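Local structure of extracellular sialidase/neuraminidase, putative (Aspergillus fumigatus, 2XZI) at residues A[221-226]-A[259-265]; A[190-194]-A[231-235]; A[201-206]-A[226-232]; A[117-121]-A[182-186]; A[250-254]-A[265-269]. The protein is a KDNase of the sialidase family that probably releases terminal KDN, a deaminated sialic acid, from glycoconjugates, using a beta-propeller fold. All coordinates share one frame; numbering follows the deposited sequence.

Contact 1: residues A[221-226]-A[259-265]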
# COMPACT_ATOMS: atom_id res chain seq x y z
N GLN A 221 -1.90 -19.03 -5.56
CA GLN A 221 -1.83 -19.07 -7.01
C GLN A 221 -0.44 -18.61 -7.42
O GLN A 221 -0.11 -17.40 -7.34
CB GLN A 221 -2.91 -18.19 -7.62
CG GLN A 221 -2.83 -18.12 -9.13
CD GLN A 221 -3.82 -17.14 -9.73
OE1 GLN A 221 -3.97 -16.01 -9.27
NE2 GLN A 221 -4.48 -17.56 -10.81
N ARG A 222 0.41 -19.55 -7.81
CA ARG A 222 1.78 -19.19 -8.22
C ARG A 222 1.77 -18.49 -9.57
O ARG A 222 1.00 -18.84 -10.46
CB ARG A 222 2.70 -20.42 -8.28
CG ARG A 222 2.88 -21.17 -6.96
CD ARG A 222 3.62 -20.35 -5.91
NE ARG A 222 5.06 -20.20 -6.16
CZ ARG A 222 5.99 -21.11 -5.85
NH1 ARG A 222 5.65 -22.28 -5.33
NH2 ARG A 222 7.25 -20.85 -6.08
N LEU A 223 2.63 -17.48 -9.69
CA LEU A 223 2.73 -16.69 -10.91
C LEU A 223 4.13 -16.63 -11.44
O LEU A 223 5.03 -16.10 -10.77
CB LEU A 223 2.31 -15.24 -10.66
CG LEU A 223 0.92 -15.00 -10.09
CD1 LEU A 223 0.81 -13.55 -9.59
CD2 LEU A 223 -0.15 -15.35 -11.12
N SER A 224 4.27 -17.03 -12.70
CA SER A 224 5.55 -16.98 -13.39
C SER A 224 5.84 -15.56 -13.90
O SER A 224 5.06 -14.98 -14.65
CB SER A 224 5.56 -18.00 -14.54
OG SER A 224 6.80 -18.00 -15.22
N GLY A 225 6.97 -15.02 -13.47
CA GLY A 225 7.39 -13.69 -13.88
C GLY A 225 6.93 -12.53 -13.02
O GLY A 225 7.21 -11.38 -13.36
N ALA A 226 6.22 -12.81 -11.92
CA ALA A 226 5.72 -11.75 -11.03
C ALA A 226 6.84 -11.11 -10.25
O ALA A 226 7.89 -11.71 -10.03
CB ALA A 226 4.64 -12.29 -10.08
N LEU A 259 -8.63 -16.53 -12.04
CA LEU A 259 -8.29 -17.51 -10.99
C LEU A 259 -7.77 -18.85 -11.52
O LEU A 259 -7.22 -19.64 -10.76
CB LEU A 259 -9.47 -17.72 -10.04
CG LEU A 259 -9.82 -16.52 -9.16
CD1 LEU A 259 -11.01 -16.87 -8.30
CD2 LEU A 259 -8.63 -16.11 -8.29
N GLU A 260 -7.92 -19.08 -12.82
CA GLU A 260 -7.40 -20.29 -13.44
C GLU A 260 -5.97 -20.16 -13.94
O GLU A 260 -5.34 -21.16 -14.29
CB GLU A 260 -8.30 -20.73 -14.60
CG GLU A 260 -9.69 -21.20 -14.16
CD GLU A 260 -10.65 -21.44 -15.33
OE1 GLU A 260 -10.28 -21.17 -16.49
OE2 GLU A 260 -11.79 -21.88 -15.07
N GLY A 261 -5.45 -18.93 -14.00
CA GLY A 261 -4.09 -18.70 -14.44
C GLY A 261 -3.84 -17.36 -15.10
O GLY A 261 -4.78 -16.69 -15.55
N PHE A 262 -2.56 -16.99 -15.17
CA PHE A 262 -2.15 -15.74 -15.79
C PHE A 262 -1.27 -15.96 -16.99
O PHE A 262 -0.56 -16.97 -17.09
CB PHE A 262 -1.36 -14.88 -14.80
CG PHE A 262 -2.23 -14.08 -13.87
CD1 PHE A 262 -3.01 -14.71 -12.90
CD2 PHE A 262 -2.25 -12.69 -13.95
CE1 PHE A 262 -3.80 -13.95 -12.04
CE2 PHE A 262 -3.04 -11.95 -13.10
CZ PHE A 262 -3.79 -12.56 -12.14
N GLY A 263 -1.31 -14.99 -17.90
CA GLY A 263 -0.36 -14.92 -19.00
C GLY A 263 0.94 -14.31 -18.52
O GLY A 263 1.14 -14.06 -17.31
N ALA A 264 1.83 -14.05 -19.47
CA ALA A 264 3.15 -13.52 -19.17
C ALA A 264 3.13 -12.07 -18.67
O ALA A 264 2.26 -11.27 -19.03
CB ALA A 264 4.05 -13.63 -20.38
N PHE A 265 4.11 -11.77 -17.82
CA PHE A 265 4.41 -10.39 -17.45
C PHE A 265 5.24 -9.73 -18.54
O PHE A 265 6.17 -10.33 -19.08
CB PHE A 265 5.16 -10.32 -16.12
CG PHE A 265 4.27 -10.46 -14.92
CD1 PHE A 265 3.91 -11.73 -14.46
CD2 PHE A 265 3.80 -9.33 -14.25
CE1 PHE A 265 3.07 -11.88 -13.34
CE2 PHE A 265 2.96 -9.48 -13.12
CZ PHE A 265 2.60 -10.74 -12.67
O HOH W 1 6.03 -13.75 -17.11
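Ala226 lies over one face of the Phe265 ring, and this is the tightly packed end of the contact. Its CA sits 3.8 Å from the centroid of the Phe265 ring and 22° off the ring normal, a CH-pi contact, while Ala226 CB touches Phe265 CZ at 3.6 Å. The carbonyl oxygen of Ser224 and CB of Leu223 come up to the edge of the same ring, near its plane. Phe265 thus fits against the type II turn that runs from Leu223 to Ala226, where Gly225 takes a positive phi. One step along, Leu223 reaches Phe262 with a single branch, CD2, which stands 3.4 Å from Phe262 CD1.

Gln221 is stretched out, its CG trans to the main-chain N (chi1 176°), and its amide plane stands 79° from the Phe262 ring, with OE1 3.5 Å from Phe262 CE1. Gln221 NE2 is 3.4 Å from Leu259 O, but at a poor angle for a hydrogen bond; its real acceptor is Thr258 O, and OE1 is held by Asn206 ND2.

No direct hydrogen bond joins the two segments. On the looser, solvent side, by the exposed side chain of Ser224, a water bridges them, giving a proton to Ser224 O at 2.9 Å and accepting one from Phe265 N.

Strand 217-222, outermost in its sheet, here meets strand 261-268 of the next sheet. Strand 240-244 packs against both phenylalanines through Leu240 and Asp244, and Asn206 of strand 205-210 touches Leu223 and Phe262.

Contact 2: residues A[190-194]-A[231-235]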
# COMPACT_ATOMS: atom_id res chain seq x y z
N GLY A 190 -5.40 -5.73 -0.95
CA GLY A 190 -6.08 -6.80 -1.70
C GLY A 190 -7.45 -6.34 -2.17
O GLY A 190 -7.87 -5.20 -1.91
N ILE A 191 -8.14 -7.24 -2.87
CA ILE A 191 -9.44 -6.93 -3.46
C ILE A 191 -10.44 -8.04 -3.26
O ILE A 191 -10.07 -9.17 -2.96
CB ILE A 191 -9.32 -6.64 -4.99
CG1 ILE A 191 -8.78 -7.88 -5.73
CG2 ILE A 191 -8.49 -5.37 -5.23
CD1 ILE A 191 -8.66 -7.71 -7.22
N ARG A 192 -11.71 -7.69 -3.43
CA ARG A 192 -12.81 -8.66 -3.47
C ARG A 192 -13.39 -8.63 -4.88
O ARG A 192 -13.74 -7.55 -5.38
CB ARG A 192 -13.87 -8.32 -2.42
CG ARG A 192 -14.98 -9.35 -2.24
CD ARG A 192 -16.20 -8.98 -3.06
NE ARG A 192 -17.43 -9.65 -2.61
CZ ARG A 192 -18.52 -9.80 -3.35
NH1 ARG A 192 -18.58 -9.32 -4.59
NH2 ARG A 192 -19.58 -10.42 -2.84
N LEU A 193 -13.51 -9.81 -5.49
CA LEU A 193 -13.95 -9.93 -6.88
C LEU A 193 -15.47 -9.89 -6.99
O LEU A 193 -16.18 -10.22 -6.03
CB LEU A 193 -13.44 -11.24 -7.48
CG LEU A 193 -11.93 -11.47 -7.37
CD1 LEU A 193 -11.55 -12.74 -8.15
CD2 LEU A 193 -11.16 -10.31 -7.96
N THR A 194 -15.95 -9.51 -8.17
CA THR A 194 -17.39 -9.57 -8.46
C THR A 194 -17.92 -10.98 -8.15
O THR A 194 -19.02 -11.11 -7.65
CB THR A 194 -17.69 -9.20 -9.93
OG1 THR A 194 -16.92 -10.05 -10.80
CG2 THR A 194 -17.36 -7.74 -10.19
N THR A 231 0.62 -5.36 -7.31
CA THR A 231 -0.72 -4.79 -7.16
C THR A 231 -1.68 -5.64 -7.98
O THR A 231 -1.28 -6.27 -8.96
CB THR A 231 -0.85 -3.30 -7.62
OG1 THR A 231 -0.91 -3.20 -9.06
CG2 THR A 231 0.30 -2.45 -7.09
N ILE A 232 -2.94 -5.67 -7.55
CA ILE A 232 -3.98 -6.45 -8.22
C ILE A 232 -5.24 -5.60 -8.37
O ILE A 232 -5.61 -4.81 -7.48
CB ILE A 232 -4.29 -7.76 -7.43
CG1 ILE A 232 -5.17 -8.73 -8.24
CG2 ILE A 232 -4.95 -7.48 -6.06
CD1 ILE A 232 -4.41 -9.57 -9.22
N VAL A 233 -5.89 -5.74 -9.53
CA VAL A 233 -7.21 -5.14 -9.74
C VAL A 233 -8.02 -6.08 -10.62
O VAL A 233 -7.47 -6.88 -11.38
CB VAL A 233 -7.12 -3.70 -10.34
CG1 VAL A 233 -7.00 -3.73 -11.87
CG2 VAL A 233 -8.31 -2.84 -9.90
N GLN A 234 -9.34 -5.98 -10.48
CA GLN A 234 -10.24 -6.63 -11.40
C GLN A 234 -10.66 -5.56 -12.39
O GLN A 234 -11.21 -4.53 -12.01
CB GLN A 234 -11.45 -7.18 -10.67
CG GLN A 234 -12.27 -8.12 -11.54
CD GLN A 234 -13.49 -8.68 -10.83
OE1 GLN A 234 -13.93 -8.18 -9.78
NE2 GLN A 234 -14.05 -9.73 -11.42
N THR A 235 -10.34 -5.79 -13.65
CA THR A 235 -10.60 -4.84 -14.73
C THR A 235 -12.08 -4.88 -15.10
O THR A 235 -12.80 -5.78 -14.66
CB THR A 235 -9.63 -5.05 -15.92
OG1 THR A 235 -9.53 -6.44 -16.23
CG2 THR A 235 -8.24 -4.55 -15.54
O HOH W 2 -12.86 -6.35 -7.73
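Gln234 swings CG to the far side from its own N (chi1 -168°) and, with the rest of the chain extended, carries its amide across to Thr194, whose OG1 is turned in between its own backbone N and carbonyl carbon (chi1 55°). This lets one amide grip one residue twice. Thr194 N donates to Gln234 OE1 at 2.9 Å, in the carbonyl plane and on a lone pair, with 162° at the hydrogen. Gln234 NE2 donates back to Thr194 OG1 at 3.0 Å, a less straight bond whose acceptor is tilted from the amide plane.

OE1 also accepts a proton from a water that gives its other to Arg192 O, and NE2 has a further acceptor in Gly238 O. The buried amide therefore has partners at both ends, which should fix its rotation. Leu193 brings CD2 to 3.9 Å from Gln234 OE1, crossing the glutamine obliquely.

At the apolar end Ile191 meets Ile232 at about a right angle, Ile191 CD1 lying 3.8 Å from Ile232 CG1.

The touching parts, 191-194 and 232-234, run in nearly the same direction, but their strands belong to successive four- and five-stranded antiparallel sheets, and side chains rather than backbone bonds join them, as between neighbouring blades of the sialidase beta-propeller.

Contact 3: residues A[201-206]-A[226-232]; sequences PAMGRN and AGAEGTI. With KDM (deamino-alpha-neuraminic acid), chain C.
Gly204 and Gly227 make the direct backbone link: Gly204 N donates to Gly227 O at 3.1 Å, the donor tilted 27° from the carbonyl plane. The same oxygen takes a CA-H...O contact from Met203 CA at 3.4 Å, so two neighbouring residues of the tight turn close on one carbonyl. Beside it Ala226 CB rests on Gly204 CA at 3.8 Å. Met203 lies extended and runs past Ala228, with SD 4.1 Å from Ala228 CB. Deeper in, the Pro201 ring lays CG against Gly230 O and CD against Ile232 CG2, the latter at 3.6 Å.

The next shell fixes the turn. It is a type II beta turn from Ala202 to Arg205, and the Arg205 side chain folds back so that NH1 donates to Met203 O at 2.9 Å, in the guanidinium plane and on a carbonyl lone pair. Ala202 CB covers one face of that guanidinium, and a salt bridge to Asp183 holds NH1 as well. Across the way, Gly227 N is tied to Asp244.

From this braced loop Glu229 points the other way, into the KDM pocket, where its OE2 stands 3.4 Å from KDM C6 and its carboxylate is held by Arg245 and Tyr338. A hairpin turn of one propeller blade thus packs on the loop that brings a glutamate to the sialidase active site.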
# COMPACT_ATOMS: atom_id res chain seq x y z
N PRO A 201 -2.27 -9.62 -3.45
CA PRO A 201 -1.04 -9.78 -4.22
C PRO A 201 0.15 -9.98 -3.31
O PRO A 201 0.25 -9.34 -2.27
CB PRO A 201 -0.92 -8.44 -4.97
CG PRO A 201 -1.54 -7.44 -4.03
CD PRO A 201 -2.67 -8.20 -3.33
N ALA A 202 1.07 -10.84 -3.72
CA ALA A 202 2.29 -11.11 -2.99
C ALA A 202 3.45 -11.40 -3.92
O ALA A 202 3.28 -11.48 -5.15
CB ALA A 202 2.09 -12.25 -1.99
N MET A 203 4.63 -11.57 -3.33
CA MET A 203 5.81 -11.88 -4.13
C MET A 203 5.61 -13.21 -4.87
O MET A 203 5.33 -14.22 -4.24
CB MET A 203 7.04 -11.95 -3.23
CG MET A 203 8.26 -12.54 -3.92
SD MET A 203 9.72 -12.30 -2.89
CE MET A 203 10.77 -13.65 -3.41
N GLY A 204 5.73 -13.19 -6.20
CA GLY A 204 5.66 -14.40 -7.03
C GLY A 204 4.32 -15.13 -7.02
O GLY A 204 4.23 -16.25 -7.53
N ARG A 205 3.26 -14.54 -6.46
CA ARG A 205 2.02 -15.30 -6.24
C ARG A 205 0.88 -14.39 -5.83
O ARG A 205 1.12 -13.28 -5.33
CB ARG A 205 2.24 -16.35 -5.15
CG ARG A 205 2.34 -15.80 -3.72
CD ARG A 205 3.16 -16.76 -2.87
NE ARG A 205 3.17 -16.48 -1.43
CZ ARG A 205 3.93 -15.58 -0.81
NH1 ARG A 205 4.73 -14.76 -1.47
NH2 ARG A 205 3.88 -15.52 0.52
N ASN A 206 -0.35 -14.84 -6.06
CA ASN A 206 -1.51 -14.27 -5.38
C ASN A 206 -1.95 -15.20 -4.27
O ASN A 206 -1.82 -16.43 -4.38
CB ASN A 206 -2.69 -14.10 -6.33
CG ASN A 206 -2.44 -13.12 -7.43
OD1 ASN A 206 -1.85 -12.06 -7.22
ND2 ASN A 206 -2.94 -13.43 -8.62
N ALA A 226 6.22 -12.81 -11.92
CA ALA A 226 5.72 -11.75 -11.03
C ALA A 226 6.84 -11.11 -10.25
O ALA A 226 7.89 -11.71 -10.03
CB ALA A 226 4.64 -12.29 -10.08
N GLY A 227 6.62 -9.87 -9.84
CA GLY A 227 7.57 -9.18 -8.98
C GLY A 227 7.45 -9.51 -7.50
O GLY A 227 6.61 -10.33 -7.09
N ALA A 228 8.31 -8.88 -6.72
CA ALA A 228 8.24 -8.97 -5.27
C ALA A 228 7.09 -8.11 -4.72
O ALA A 228 6.43 -8.53 -3.78
CB ALA A 228 9.57 -8.55 -4.65
N GLU A 229 6.89 -6.92 -5.28
CA GLU A 229 5.85 -5.99 -4.81
C GLU A 229 4.80 -5.80 -5.88
O GLU A 229 5.01 -5.07 -6.85
CB GLU A 229 6.45 -4.64 -4.41
CG GLU A 229 7.30 -4.66 -3.16
CD GLU A 229 7.86 -3.30 -2.76
OE1 GLU A 229 7.83 -2.36 -3.60
OE2 GLU A 229 8.27 -3.19 -1.59
N GLY A 230 3.69 -6.51 -5.73
CA GLY A 230 2.63 -6.49 -6.70
C GLY A 230 1.39 -5.74 -6.29
O GLY A 230 1.16 -5.50 -5.10
N THR A 231 0.62 -5.36 -7.31
CA THR A 231 -0.72 -4.79 -7.16
C THR A 231 -1.68 -5.64 -7.98
O THR A 231 -1.28 -6.27 -8.96
CB THR A 231 -0.85 -3.30 -7.62
OG1 THR A 231 -0.91 -3.20 -9.06
CG2 THR A 231 0.30 -2.45 -7.09
N ILE A 232 -2.94 -5.67 -7.55
CA ILE A 232 -3.98 -6.45 -8.22
C ILE A 232 -5.24 -5.60 -8.37
O ILE A 232 -5.61 -4.81 -7.48
CB ILE A 232 -4.29 -7.76 -7.43
CG1 ILE A 232 -5.17 -8.73 -8.24
CG2 ILE A 232 -4.95 -7.48 -6.06
CD1 ILE A 232 -4.41 -9.57 -9.22
C2 KDM C . 12.19 -0.74 -0.32
C1 KDM C . 12.17 0.48 -1.23
C3 KDM C . 11.21 -0.56 0.85
C4 KDM C . 10.67 -1.90 1.41
C5 KDM C . 11.46 -3.15 0.98
C6 KDM C . 11.53 -3.19 -0.57
C7 KDM C . 12.50 -4.26 -1.10
C8 KDM C . 12.38 -4.37 -2.63
C9 KDM C . 13.37 -5.39 -3.17
O5 KDM C . 10.87 -4.35 1.53
O1A KDM C . 11.77 1.57 -0.76
O1B KDM C . 12.58 0.29 -2.40
O4 KDM C . 10.69 -1.82 2.84
O6 KDM C . 11.92 -1.90 -1.16
O7 KDM C . 13.83 -3.89 -0.74
O8 KDM C . 11.07 -4.80 -3.01
O9 KDM C . 12.98 -6.68 -2.68
O2 KDM C . 13.54 -0.80 0.17

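Contact 4: residues A[117-121]-A[182-186]; sequences LFLSW and WDAVG. With KDM (deamino-alpha-neuraminic acid), chain C.
Val185 turns its two methyls against strand 117-121 like a fork. Val185 CG2 meets Phe118 CB at 3.8 Å, while Val185 CG1 lies against the backbone of Leu119, 3.7 Å from Leu119 C, and beside Ser120 OG. Only the root of Phe118 takes part: the ring swings off and meets Trp218 edge to face.

Ser120 points its hydroxyl at the loop, OG lying beside the backbone N and anti to the carbonyl carbon (chi1 -63°), where Val185 N donates to Ser120 OG at 3.3 Å, a rather long bond with 145° at the hydrogen. A water lies 2.7 Å from Ser120 OG and also reaches Asp183 OD2, so the serine meets the loop directly and through solvent.

Strand 115-122 is an inner strand of one four-stranded antiparallel blade of the propeller, and loop 182-186 leads toward the first strand of the next blade, 191-192; the contact is a buried joint between the two.

The loop also serves the ligand site. Trp182, which does not touch the strand, presents its edge to the bound sugar: KDM O5 lies near the ring plane, 3.4 Å from Trp182 CZ2. Arg151 makes a cation-pi contact with Trp182 and hydrogen-bonds Asp183 O.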
# COMPACT_ATOMS: atom_id res chain seq x y z
N LEU A 117 -5.78 -8.13 7.48
CA LEU A 117 -4.52 -7.44 7.24
C LEU A 117 -3.39 -8.48 7.15
O LEU A 117 -2.99 -9.09 8.15
CB LEU A 117 -4.25 -6.37 8.30
CG LEU A 117 -2.92 -5.63 8.22
CD1 LEU A 117 -2.95 -4.63 7.11
CD2 LEU A 117 -2.71 -4.90 9.53
N PHE A 118 -2.90 -8.69 5.94
CA PHE A 118 -1.70 -9.48 5.75
C PHE A 118 -0.46 -8.63 5.99
O PHE A 118 -0.46 -7.45 5.68
CB PHE A 118 -1.66 -10.08 4.33
CG PHE A 118 -2.66 -11.19 4.10
CD1 PHE A 118 -3.97 -10.92 3.69
CD2 PHE A 118 -2.28 -12.52 4.32
CE1 PHE A 118 -4.90 -11.96 3.50
CE2 PHE A 118 -3.21 -13.57 4.13
CZ PHE A 118 -4.51 -13.28 3.71
N LEU A 119 0.58 -9.24 6.55
CA LEU A 119 1.80 -8.53 6.93
C LEU A 119 2.99 -9.44 6.70
O LEU A 119 2.84 -10.65 6.73
CB LEU A 119 1.81 -8.20 8.44
CG LEU A 119 0.68 -7.40 9.04
CD1 LEU A 119 0.72 -7.45 10.57
CD2 LEU A 119 0.77 -5.97 8.56
N SER A 120 4.16 -8.83 6.50
CA SER A 120 5.43 -9.54 6.50
C SER A 120 6.16 -9.27 7.82
O SER A 120 5.96 -8.23 8.47
CB SER A 120 6.29 -9.04 5.32
OG SER A 120 5.69 -9.34 4.06
N TRP A 121 7.00 -10.24 8.23
CA TRP A 121 7.82 -10.10 9.42
C TRP A 121 9.21 -10.64 9.12
O TRP A 121 9.35 -11.60 8.34
CB TRP A 121 7.21 -10.94 10.55
CG TRP A 121 8.02 -10.97 11.80
CD1 TRP A 121 7.91 -10.10 12.84
CD2 TRP A 121 9.04 -11.92 12.16
NE1 TRP A 121 8.80 -10.43 13.82
CE2 TRP A 121 9.51 -11.54 13.44
CE3 TRP A 121 9.62 -13.04 11.53
CZ2 TRP A 121 10.53 -12.25 14.11
CZ3 TRP A 121 10.64 -13.74 12.20
CH2 TRP A 121 11.08 -13.33 13.47
N TRP A 182 13.77 -14.37 1.38
CA TRP A 182 13.01 -13.13 1.25
C TRP A 182 11.57 -13.44 0.83
O TRP A 182 11.30 -14.43 0.14
CB TRP A 182 13.66 -12.15 0.27
CG TRP A 182 12.97 -10.81 0.28
CD1 TRP A 182 12.16 -10.30 -0.70
CD2 TRP A 182 13.04 -9.81 1.31
NE1 TRP A 182 11.71 -9.04 -0.34
CE2 TRP A 182 12.22 -8.73 0.90
CE3 TRP A 182 13.70 -9.73 2.55
CZ2 TRP A 182 12.07 -7.57 1.67
CZ3 TRP A 182 13.53 -8.58 3.32
CH2 TRP A 182 12.73 -7.52 2.88
N ASP A 183 10.65 -12.59 1.30
CA ASP A 183 9.25 -12.63 0.88
C ASP A 183 8.67 -11.25 1.07
O ASP A 183 9.26 -10.40 1.76
CB ASP A 183 8.42 -13.65 1.69
CG ASP A 183 7.02 -13.85 1.12
OD1 ASP A 183 6.84 -13.65 -0.11
OD2 ASP A 183 6.10 -14.19 1.92
N ALA A 184 7.52 -11.01 0.46
CA ALA A 184 6.76 -9.77 0.63
C ALA A 184 5.32 -10.04 0.31
O ALA A 184 5.01 -10.82 -0.59
CB ALA A 184 7.30 -8.66 -0.27
N VAL A 185 4.42 -9.40 1.05
CA VAL A 185 3.01 -9.30 0.65
C VAL A 185 2.72 -7.84 0.31
O VAL A 185 3.27 -6.92 0.96
CB VAL A 185 2.05 -9.85 1.73
CG1 VAL A 185 2.19 -9.10 3.07
CG2 VAL A 185 0.60 -9.89 1.22
N GLY A 186 1.93 -7.61 -0.74
CA GLY A 186 1.68 -6.25 -1.20
C GLY A 186 2.98 -5.48 -1.39
O GLY A 186 3.89 -5.97 -2.05
C2 KDM C . 12.19 -0.74 -0.32
C1 KDM C . 12.17 0.48 -1.23
C3 KDM C . 11.21 -0.56 0.85
C4 KDM C . 10.67 -1.90 1.41
C5 KDM C . 11.46 -3.15 0.98
C6 KDM C . 11.53 -3.19 -0.57
C7 KDM C . 12.50 -4.26 -1.10
C8 KDM C . 12.38 -4.37 -2.63
C9 KDM C . 13.37 -5.39 -3.17
O5 KDM C . 10.87 -4.35 1.53
O1A KDM C . 11.77 1.57 -0.76
O1B KDM C . 12.58 0.29 -2.40
O4 KDM C . 10.69 -1.82 2.84
O6 KDM C . 11.92 -1.90 -1.16
O7 KDM C . 13.83 -3.89 -0.74
O8 KDM C . 11.07 -4.80 -3.01
O9 KDM C . 12.98 -6.68 -2.68
O2 KDM C . 13.54 -0.80 0.17
O HOH W 3 6.03 -12.04 3.90

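Contact 5: residues A[250-254]-A[265-269]; sequences GYRMV and FAPDA
Three backbone hydrogen bonds tie Arg252 and Val254 to Ala266 and Asp268. Asp268 N donates to Arg252 O at 2.8 Å, arriving nearly along the C=O axis. Val254 and Ala266 form a hydrogen-bonded antiparallel pair, with Val254 N to Ala266 O at 2.9 Å, an almost straight bond of 178° at the hydrogen, and Ala266 N to Val254 O at 3.0 Å. Two CA-H...O contacts add to these: Pro267 CA reaches Arg252 O, and Phe265 CA reaches Val254 O, both at 3.3 Å.

Pro267 faces Met253 as a non-hydrogen-bonded pair, a place where a proline's missing N-H costs the ladder nothing. The Met253 side chain bends at chi2 and chi3 (-63° and -73°) and so curls alongside the proline ring, pointing the same way, with SD 3.9 Å from Pro267 CB. Tyr251 also touches the proline, its CB 4.0 Å from Pro267 CB and its ring running out past Asp268 O toward Ala269. Behind the strands, Val254 CG2 lies beside Asp268 CB at 4.0 Å. The Phe265 ring presents its edge to the Met253 carbonyl.

The two charged side chains look elsewhere. Arg252 is held by a salt bridge to Asp273 and by Asn243, while Asp268 OD1 accepts from Gly270 N, just past the corner the chain turns at Ala269.

Chemically, then, the hairpin of strands 250-258 and 261-268 is held by backbone bonds, with apolar side chains packed along it; the charged groups of Arg252 and Asp268 find their partners outside these two segments.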
# COMPACT_ATOMS: atom_id res chain seq x y z
N GLY A 250 12.53 1.33 -14.98
CA GLY A 250 12.03 1.37 -16.34
C GLY A 250 10.54 1.57 -16.38
O GLY A 250 10.07 2.71 -16.50
N TYR A 251 9.80 0.45 -16.27
CA TYR A 251 8.35 0.41 -16.50
C TYR A 251 7.68 -0.59 -15.58
O TYR A 251 8.29 -1.57 -15.16
CB TYR A 251 8.06 0.01 -17.96
CG TYR A 251 8.69 0.96 -18.94
CD1 TYR A 251 8.07 2.17 -19.28
CD2 TYR A 251 9.93 0.68 -19.50
CE1 TYR A 251 8.66 3.06 -20.16
CE2 TYR A 251 10.53 1.55 -20.40
CZ TYR A 251 9.89 2.74 -20.71
OH TYR A 251 10.47 3.62 -21.59
N ARG A 252 6.40 -0.34 -15.30
CA ARG A 252 5.59 -1.32 -14.59
C ARG A 252 5.49 -2.63 -15.38
O ARG A 252 5.49 -2.61 -16.62
CB ARG A 252 4.19 -0.78 -14.35
CG ARG A 252 4.12 0.54 -13.60
CD ARG A 252 4.66 0.47 -12.18
NE ARG A 252 3.89 -0.44 -11.32
CZ ARG A 252 4.17 -0.64 -10.04
NH1 ARG A 252 5.16 0.04 -9.46
NH2 ARG A 252 3.42 -1.47 -9.33
N MET A 253 5.46 -3.74 -14.67
CA MET A 253 5.34 -5.06 -15.28
C MET A 253 3.90 -5.55 -15.13
O MET A 253 3.41 -5.68 -14.01
CB MET A 253 6.33 -6.04 -14.64
CG MET A 253 7.80 -5.66 -14.82
SD MET A 253 8.32 -5.66 -16.55
CE MET A 253 8.37 -7.41 -16.87
N VAL A 254 3.23 -5.81 -16.25
CA VAL A 254 1.81 -6.13 -16.25
C VAL A 254 1.53 -7.54 -16.75
O VAL A 254 2.15 -8.00 -17.72
CB VAL A 254 0.98 -5.07 -17.08
CG1 VAL A 254 -0.45 -5.51 -17.31
CG2 VAL A 254 1.02 -3.71 -16.38
N PHE A 265 4.11 -11.77 -17.82
CA PHE A 265 4.41 -10.39 -17.45
C PHE A 265 5.24 -9.73 -18.54
O PHE A 265 6.17 -10.33 -19.08
CB PHE A 265 5.16 -10.32 -16.12
CG PHE A 265 4.27 -10.46 -14.92
CD1 PHE A 265 3.91 -11.73 -14.46
CD2 PHE A 265 3.80 -9.33 -14.25
CE1 PHE A 265 3.07 -11.88 -13.34
CE2 PHE A 265 2.96 -9.48 -13.12
CZ PHE A 265 2.60 -10.74 -12.67
N ALA A 266 4.89 -8.48 -18.86
CA ALA A 266 5.61 -7.69 -19.85
C ALA A 266 5.58 -6.22 -19.45
O ALA A 266 4.62 -5.77 -18.82
CB ALA A 266 5.00 -7.88 -21.24
N PRO A 267 6.64 -5.47 -19.79
CA PRO A 267 6.65 -4.06 -19.39
C PRO A 267 5.53 -3.29 -20.09
O PRO A 267 5.23 -3.55 -21.27
CB PRO A 267 8.03 -3.57 -19.84
CG PRO A 267 8.50 -4.58 -20.84
CD PRO A 267 7.90 -5.88 -20.44
N ASP A 268 4.90 -2.37 -19.36
CA ASP A 268 3.90 -1.48 -19.93
C ASP A 268 4.59 -0.17 -20.26
O ASP A 268 4.92 0.61 -19.37
CB ASP A 268 2.76 -1.24 -18.94
CG ASP A 268 1.62 -0.44 -19.55
OD1 ASP A 268 1.85 0.39 -20.46
OD2 ASP A 268 0.47 -0.64 -19.11
N ALA A 269 4.83 0.06 -21.55
CA ALA A 269 5.59 1.24 -21.98
C ALA A 269 4.86 2.55 -21.68
O ALA A 269 5.46 3.63 -21.72
CB ALA A 269 5.95 1.13 -23.47

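How the contacts relate
Along the chain contact 4 comes first, then contacts 2 and 3, which end together on strand 230-234; contact 1 crosses both, and contact 5 shares Phe265 and strand 261-268 with contact 1. Contacts 1, 2 and 3 join the sheet that runs from strand 191-192 to strand 217-222 to the sheet that begins with 230-234, their centres 10 to 15 Å apart, whereas contact 5 lies within the second sheet. Contact 4, about 10 Å from contact 3 between centres, links the preceding sheet to the loop before strand 191-192, and the two touch through a salt bridge and backbone bonding. Three successive propeller sheets are thus connected, with contacts 3 and 4 reaching the bound KDM.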